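Local coordinates for ribokinase (Giardia lamblia, PDB 6WHJ), which probably phosphorylates ribose at O-5 with ATP and a divalent cation, most likely magnesium, yielding D-ribose 5-phosphate, at residues B[7-13]-B[60-66]. Residues are numbered along the deposited sequence; the frame is centred on the assembly and turned at random.
Sequences AKIVIIG and SRAFFVG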
ATOM      1  N   ALA B   7      -6.702  -4.283 -35.580  1.00 45.39           N
ATOM      2  CA  ALA B   7      -6.980  -3.559 -34.350  1.00 38.56           C
ATOM      3  C   ALA B   7      -7.622  -2.229 -34.708  1.00 39.71           C
ATOM      4  O   ALA B   7      -7.121  -1.509 -35.578  1.00 38.59           O
ATOM      5  CB  ALA B   7      -5.706  -3.349 -33.534  1.00 30.95           C
ATOM      6  N   LYS B   8      -8.746  -1.916 -34.059  1.00 36.51           N
ATOM      7  CA  LYS B   8      -9.431  -0.654 -34.291  1.00 34.29           C
ATOM      8  C   LYS B   8      -9.359   0.299 -33.108  1.00 29.25           C
ATOM      9  O   LYS B   8      -9.490   1.509 -33.306  1.00 26.97           O
ATOM     10  CB  LYS B   8     -10.911  -0.900 -34.631  1.00 36.36           C
ATOM     11  CG  LYS B   8     -11.185  -1.875 -35.776  1.00 37.65           C
ATOM     12  CD  LYS B   8     -11.438  -1.159 -37.093  1.00 43.29           C
ATOM     13  CE  LYS B   8     -10.139  -0.755 -37.780  1.00 44.18           C
ATOM     14  NZ  LYS B   8     -10.360   0.324 -38.792  1.00 47.13           N
ATOM     15  N   ILE B   9      -9.106  -0.207 -31.903  1.00 29.65           N
ATOM     16  CA  ILE B   9      -8.913   0.608 -30.709  1.00 28.41           C
ATOM     17  C   ILE B   9      -7.532   0.286 -30.162  1.00 25.40           C
ATOM     18  O   ILE B   9      -7.243  -0.874 -29.844  1.00 24.10           O
ATOM     19  CB  ILE B   9      -9.994   0.352 -29.641  1.00 29.07           C
ATOM     20  CG1 ILE B   9     -11.397   0.621 -30.200  1.00 30.38           C
ATOM     21  CG2 ILE B   9      -9.741   1.217 -28.393  1.00 22.56           C
ATOM     22  CD1 ILE B   9     -12.518   0.059 -29.335  1.00 27.53           C
ATOM     23  N   VAL B  10      -6.678   1.302 -30.069  1.00 24.05           N
ATOM     24  CA  VAL B  10      -5.328   1.168 -29.538  1.00 25.82           C
ATOM     25  C   VAL B  10      -5.279   1.972 -28.241  1.00 24.74           C
ATOM     26  O   VAL B  10      -5.568   3.176 -28.239  1.00 25.06           O
ATOM     27  CB  VAL B  10      -4.269   1.652 -30.551  1.00 23.58           C
ATOM     28  CG1 VAL B  10      -2.864   1.520 -29.989  1.00 21.94           C
ATOM     29  CG2 VAL B  10      -4.386   0.902 -31.863  1.00 22.39           C
ATOM     30  N   ILE B  11      -4.936   1.320 -27.137  1.00 23.65           N
ATOM     31  CA  ILE B  11      -4.851   1.980 -25.836  1.00 26.35           C
ATOM     32  C   ILE B  11      -3.387   1.988 -25.413  1.00 25.52           C
ATOM     33  O   ILE B  11      -2.785   0.928 -25.205  1.00 25.85           O
ATOM     34  CB  ILE B  11      -5.730   1.300 -24.770  1.00 25.61           C
ATOM     35  CG1 ILE B  11      -7.181   1.178 -25.231  1.00 22.72           C
ATOM     36  CG2 ILE B  11      -5.657   2.051 -23.456  1.00 24.70           C
ATOM     37  CD1 ILE B  11      -7.506  -0.168 -25.827  1.00 24.64           C
ATOM     38  N   ILE B  12      -2.810   3.178 -25.309  1.00 25.34           N
ATOM     39  CA  ILE B  12      -1.423   3.350 -24.904  1.00 25.49           C
ATOM     40  C   ILE B  12      -1.442   3.866 -23.472  1.00 26.28           C
ATOM     41  O   ILE B  12      -1.772   5.034 -23.238  1.00 24.34           O
ATOM     42  CB  ILE B  12      -0.681   4.327 -25.824  1.00 26.13           C
ATOM     43  CG1 ILE B  12      -0.898   3.960 -27.299  1.00 25.30           C
ATOM     44  CG2 ILE B  12       0.792   4.321 -25.504  1.00 22.47           C
ATOM     45  CD1 ILE B  12      -0.471   5.059 -28.278  1.00 23.00           C
ATOM     46  N   GLY B  13      -1.086   3.018 -22.513  1.00 22.87           N
ATOM     47  CA  GLY B  13      -1.105   3.455 -21.138  1.00 22.18           C
ATOM     48  C   GLY B  13      -0.553   2.437 -20.164  1.00 25.02           C
ATOM     49  O   GLY B  13       0.210   1.542 -20.525  1.00 26.43           O
ATOM     50  N   SER B  60     -10.546  -9.086 -30.456  1.00 40.06           N
ATOM     51  CA  SER B  60      -9.307  -8.807 -31.178  1.00 38.51           C
ATOM     52  C   SER B  60      -9.272  -7.411 -31.795  1.00 36.51           C
ATOM     53  O   SER B  60      -8.237  -7.026 -32.343  1.00 41.87           O
ATOM     54  CB  SER B  60      -9.069  -9.873 -32.251  1.00 40.57           C
ATOM     55  OG  SER B  60      -9.889  -9.652 -33.377  1.00 48.18           O
ATOM     56  N   ARG B  61     -10.360  -6.644 -31.713  1.00 38.69           N
ATOM     57  CA  ARG B  61     -10.376  -5.274 -32.219  1.00 38.08           C
ATOM     58  C   ARG B  61      -9.715  -4.286 -31.264  1.00 34.61           C
ATOM     59  O   ARG B  61      -9.420  -3.154 -31.666  1.00 32.67           O
ATOM     60  CB  ARG B  61     -11.817  -4.832 -32.471  1.00 34.70           C
ATOM     61  CG  ARG B  61     -12.668  -5.881 -33.154  1.00 41.88           C
ATOM     62  CD  ARG B  61     -13.894  -5.255 -33.788  1.00 40.57           C
ATOM     63  NE  ARG B  61     -13.584  -4.698 -35.096  1.00 47.84           N
ATOM     64  CZ  ARG B  61     -14.470  -4.110 -35.891  1.00 48.34           C
ATOM     65  NH1 ARG B  61     -15.743  -4.009 -35.522  1.00 45.43           N
ATOM     66  NH2 ARG B  61     -14.079  -3.637 -37.065  1.00 50.87           N
ATOM     67  N   ALA B  62      -9.500  -4.676 -30.013  1.00 30.46           N
ATOM     68  CA  ALA B  62      -8.757  -3.863 -29.067  1.00 30.10           C
ATOM     69  C   ALA B  62      -7.283  -4.244 -29.101  1.00 33.23           C
ATOM     70  O   ALA B  62      -6.914  -5.366 -29.460  1.00 37.75           O
ATOM     71  CB  ALA B  62      -9.318  -4.030 -27.659  1.00 27.48           C
ATOM     72  N   PHE B  63      -6.436  -3.296 -28.710  1.00 28.93           N
ATOM     73  CA  PHE B  63      -4.992  -3.505 -28.731  1.00 29.07           C
ATOM     74  C   PHE B  63      -4.405  -2.687 -27.592  1.00 29.49           C
ATOM     75  O   PHE B  63      -4.603  -1.469 -27.540  1.00 25.44           O
ATOM     76  CB  PHE B  63      -4.397  -3.089 -30.085  1.00 28.53           C
ATOM     77  CG  PHE B  63      -2.958  -3.514 -30.294  1.00 30.01           C
ATOM     78  CD1 PHE B  63      -2.641  -4.836 -30.545  1.00 27.70           C
ATOM     79  CD2 PHE B  63      -1.931  -2.583 -30.278  1.00 29.40           C
ATOM     80  CE1 PHE B  63      -1.328  -5.222 -30.744  1.00 27.73           C
ATOM     81  CE2 PHE B  63      -0.620  -2.962 -30.476  1.00 25.81           C
ATOM     82  CZ  PHE B  63      -0.319  -4.284 -30.709  1.00 26.96           C
ATOM     83  N   PHE B  64      -3.719  -3.346 -26.660  1.00 31.61           N
ATOM     84  CA  PHE B  64      -3.149  -2.654 -25.512  1.00 28.77           C
ATOM     85  C   PHE B  64      -1.649  -2.479 -25.722  1.00 27.30           C
ATOM     86  O   PHE B  64      -0.955  -3.419 -26.123  1.00 29.90           O
ATOM     87  CB  PHE B  64      -3.428  -3.403 -24.206  1.00 26.65           C
ATOM     88  CG  PHE B  64      -2.771  -2.774 -22.996  1.00 29.15           C
ATOM     89  CD1 PHE B  64      -2.998  -1.436 -22.687  1.00 24.66           C
ATOM     90  CD2 PHE B  64      -1.958  -3.526 -22.150  1.00 26.55           C
ATOM     91  CE1 PHE B  64      -2.398  -0.852 -21.585  1.00 24.37           C
ATOM     92  CE2 PHE B  64      -1.361  -2.943 -21.038  1.00 24.29           C
ATOM     93  CZ  PHE B  64      -1.580  -1.607 -20.756  1.00 23.85           C
ATOM     94  N   VAL B  65      -1.160  -1.270 -25.456  1.00 23.57           N
ATOM     95  CA  VAL B  65       0.251  -0.935 -25.567  1.00 25.75           C
ATOM     96  C   VAL B  65       0.710  -0.472 -24.196  1.00 23.71           C
ATOM     97  O   VAL B  65       0.218   0.545 -23.689  1.00 26.18           O
ATOM     98  CB  VAL B  65       0.495   0.160 -26.615  1.00 28.20           C
ATOM     99  CG1 VAL B  65       1.993   0.426 -26.757  1.00 28.30           C
ATOM    100  CG2 VAL B  65      -0.155  -0.209 -27.943  1.00 26.87           C
ATOM    101  N   GLY B  66       1.639  -1.213 -23.595  1.00 21.71           N
ATOM    102  CA  GLY B  66       2.140  -0.891 -22.269  1.00 25.26           C
ATOM    103  C   GLY B  66       3.427  -1.629 -21.976  1.00 24.67           C
ATOM    104  O   GLY B  66       3.839  -2.517 -22.721  1.00 28.20           O
TER
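I11 and F63 mark the middle of a parallel pair of neighbouring strands, 9-12 and 62-65, in the central sheet of the ribokinase-like alpha/beta fold. As in parallel pairing generally, I11 bonds to the two residues flanking its partner F64: I11 N donates to F63 O and V65 N to I11 O (2.7 Å). G13 N continues the pattern to V65 O, while the bond from F63 N to I9 O is weak. At the start, R61 O accepts two bonds, one from K8 N (2.8 Å) and one, straighter, from I9 N (3.0 Å).

Apolar contacts differ on the two faces. On that of V10, I12, F63 and V65, where V10 and I12 touch L131 of helix 131-135 and F63 meets P87 and C89, V10 CG1 reaches V65 CG2 (3.8 Å) and the edge of the F63 ring; V10 chi1 of 180° sets this methyl opposite the backbone N. On the other face I9 meets helix 272-287, I11, A62 and F64 meet helix 44-55, and F64 lies close to S46, a predicted substrate-binding residue.

Among charged chains, the aliphatic part of K8 lies against the R61 guanidinium, while K8 NZ bonds to K137 O and R61 NH2 forms a salt bridge with E289. K8 CD packs obliquely against R61 NH2 at 3.6 Å.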